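Local coordinates for hypothetical protein PA3499 (Pseudomonas aeruginosa, PDB 2IG8) that is of unknown function but has the YjgF-like fold of the endoribonuclease L-PSP family and assembles from three copies of the chain, at residues B[79-84]-B[126-131]. Numbering follows the deposited sequence.
Sequences YKLNVY and VEIDAW
Y84 and E127 face each other as a hydrogen-bonded pair of two antiparallel strands, 78-85 and 126-133, neighbours in the mixed sheet of the YjgF-like fold. Each takes the other's N-H on its carbonyl, and Y84 N reaches E127 O at 2.9 Å and 173°. N82 and D129 repeat the exchange. At the far end a classic beta bulge breaks the pattern: Y79 and K80 both face W131, whose carbonyl O accepts a good bond from Y79 N (2.9 Å) and a weak one from K80 N, while W131 N returns a bond to K80 O. At the bulge itself the Y79 ring lays a face over W131 CB, a CH-pi contact placed by chi1 of 64°, which sets CG between N and C; its OH is hydrogen-bonded to E29 OE2. K80 CB, CG and CD run alongside the indole at CD1 (CB to CD1 3.8 Å), and K80 O lies in the indole plane at its edge.

L81, V83, I128 and A130 form an apolar face; helix 53-70 covers I128 and A130. The face of K80, N82, Y84, E127, D129 and W131 mixes charged, amide and aromatic groups and meets the other subunits. There K80 NZ pairs with D129 of the third subunit, D129 OD1 with K80 of the second. N82 OD1 accepts weakly from T112 N. W131 NE1 has no hydrogen-bond partner in the model. One water links N82, Y84 and D129: it donates to D129 OD2 at 2.7 Å and accepts weakly from N82 ND2. Y84 OH and this water share a 2.6 Å hydrogen bond.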
loop_
_atom_site.group_PDB
_atom_site.type_symbol
_atom_site.label_atom_id
_atom_site.label_comp_id
_atom_site.label_asym_id
_atom_site.label_seq_id
_atom_site.Cartn_x
_atom_site.Cartn_y
_atom_site.Cartn_z
ATOM N N TYR B 79 3.540 -5.499 11.577
ATOM C CA TYR B 79 2.489 -6.425 11.149
ATOM C C TYR B 79 2.328 -6.522 9.629
ATOM O O TYR B 79 1.664 -7.416 9.147
ATOM C CB TYR B 79 1.151 -6.081 11.822
ATOM C CG TYR B 79 0.561 -4.744 11.466
ATOM C CD1 TYR B 79 -0.207 -4.588 10.320
ATOM C CD2 TYR B 79 0.774 -3.628 12.266
ATOM C CE1 TYR B 79 -0.761 -3.355 9.986
ATOM C CE2 TYR B 79 0.241 -2.380 11.923
ATOM C CZ TYR B 79 -0.527 -2.258 10.790
ATOM O OH TYR B 79 -1.085 -1.042 10.454
ATOM N N LYS B 80 2.959 -5.636 8.863
ATOM C CA LYS B 80 2.906 -5.748 7.397
ATOM C C LYS B 80 4.157 -5.120 6.795
ATOM O O LYS B 80 4.635 -4.090 7.286
ATOM C CB LYS B 80 1.639 -5.104 6.814
ATOM C CG LYS B 80 1.552 -5.193 5.274
ATOM C CD LYS B 80 0.259 -4.611 4.654
ATOM C CE LYS B 80 -0.806 -5.651 4.414
ATOM N NZ LYS B 80 -2.042 -5.119 3.715
ATOM N N LEU B 81 4.687 -5.763 5.761
ATOM C CA LEU B 81 5.814 -5.239 4.991
ATOM C C LEU B 81 5.461 -5.329 3.513
ATOM O O LEU B 81 5.307 -6.436 2.968
ATOM C CB LEU B 81 7.069 -6.062 5.256
ATOM C CG LEU B 81 7.580 -6.154 6.682
ATOM C CD1 LEU B 81 8.711 -7.205 6.815
ATOM C CD2 LEU B 81 8.050 -4.826 7.157
ATOM N N ASN B 82 5.281 -4.184 2.868
ATOM C CA ASN B 82 5.128 -4.185 1.426
ATOM C C ASN B 82 6.459 -3.884 0.763
ATOM O O ASN B 82 7.106 -2.878 1.067
ATOM C CB ASN B 82 4.043 -3.241 1.000
ATOM C CG ASN B 82 2.663 -3.744 1.414
ATOM O OD1 ASN B 82 2.480 -4.935 1.725
ATOM N ND2 ASN B 82 1.731 -2.868 1.471
ATOM N N VAL B 83 6.854 -4.771 -0.137
ATOM C CA VAL B 83 8.221 -4.799 -0.632
ATOM C C VAL B 83 8.185 -4.546 -2.126
ATOM O O VAL B 83 7.422 -5.200 -2.867
ATOM C CB VAL B 83 8.881 -6.152 -0.350
ATOM C CG1 VAL B 83 10.349 -6.142 -0.866
ATOM C CG2 VAL B 83 8.770 -6.476 1.155
ATOM N N TYR B 84 8.964 -3.564 -2.552
ATOM C CA TYR B 84 9.066 -3.211 -3.956
ATOM C C TYR B 84 10.489 -3.492 -4.375
ATOM O O TYR B 84 11.418 -2.883 -3.838
ATOM C CB TYR B 84 8.773 -1.721 -4.153
ATOM C CG TYR B 84 7.483 -1.312 -3.552
ATOM C CD1 TYR B 84 6.299 -1.604 -4.202
ATOM C CD2 TYR B 84 7.423 -0.666 -2.309
ATOM C CE1 TYR B 84 5.075 -1.271 -3.639
ATOM C CE2 TYR B 84 6.186 -0.325 -1.740
ATOM C CZ TYR B 84 5.029 -0.623 -2.413
ATOM O OH TYR B 84 3.779 -0.279 -1.904
ATOM N N VAL B 126 15.672 -2.456 -3.714
ATOM C CA VAL B 126 14.502 -2.693 -2.860
ATOM C C VAL B 126 14.115 -1.468 -2.036
ATOM O O VAL B 126 14.958 -0.653 -1.632
ATOM C CB VAL B 126 14.706 -3.963 -1.955
ATOM C CG1 VAL B 126 15.862 -3.751 -0.944
ATOM C CG2 VAL B 126 13.415 -4.355 -1.201
ATOM N N GLU B 127 12.807 -1.326 -1.828
ATOM C CA GLU B 127 12.250 -0.363 -0.907
ATOM C C GLU B 127 11.142 -1.092 -0.139
ATOM O O GLU B 127 10.411 -1.894 -0.718
ATOM C CB GLU B 127 11.698 0.853 -1.661
ATOM C CG GLU B 127 11.003 1.853 -0.771
ATOM C CD GLU B 127 11.044 3.297 -1.299
ATOM O OE1 GLU B 127 11.639 3.571 -2.360
ATOM O OE2 GLU B 127 10.485 4.165 -0.616
ATOM N N ILE B 128 11.067 -0.841 1.161
ATOM C CA ILE B 128 10.051 -1.470 1.979
ATOM C C ILE B 128 9.215 -0.440 2.711
ATOM O O ILE B 128 9.745 0.482 3.358
ATOM C CB ILE B 128 10.659 -2.472 2.970
ATOM C CG1 ILE B 128 11.424 -3.573 2.208
ATOM C CG2 ILE B 128 9.545 -3.025 3.878
ATOM C CD1 ILE B 128 12.171 -4.634 3.098
ATOM N N ASP B 129 7.898 -0.600 2.579
ATOM C CA ASP B 129 6.916 0.179 3.299
ATOM C C ASP B 129 6.423 -0.666 4.465
ATOM O O ASP B 129 5.772 -1.707 4.247
ATOM C CB ASP B 129 5.763 0.536 2.342
ATOM C CG ASP B 129 4.848 1.642 2.870
ATOM O OD1 ASP B 129 5.086 2.198 3.978
ATOM O OD2 ASP B 129 3.845 1.944 2.180
ATOM N N ALA B 130 6.776 -0.262 5.686
ATOM C CA ALA B 130 6.554 -1.068 6.903
ATOM C C ALA B 130 5.394 -0.476 7.716
ATOM O O ALA B 130 5.278 0.748 7.869
ATOM C CB ALA B 130 7.826 -1.133 7.784
ATOM N N TRP B 131 4.541 -1.359 8.220
ATOM C CA TRP B 131 3.431 -0.977 9.089
ATOM C C TRP B 131 3.651 -1.624 10.447
ATOM O O TRP B 131 3.965 -2.834 10.527
ATOM C CB TRP B 131 2.091 -1.436 8.504
ATOM C CG TRP B 131 1.866 -0.997 7.077
ATOM C CD1 TRP B 131 2.449 -1.527 5.961
ATOM C CD2 TRP B 131 1.009 0.053 6.615
ATOM N NE1 TRP B 131 2.025 -0.868 4.847
ATOM C CE2 TRP B 131 1.129 0.098 5.210
ATOM C CE3 TRP B 131 0.161 0.960 7.249
ATOM C CZ2 TRP B 131 0.432 1.013 4.425
ATOM C CZ3 TRP B 131 -0.553 1.895 6.461
ATOM C CH2 TRP B 131 -0.407 1.910 5.061
HETATM O O HOH W 1 2.927 0.065 0.502
#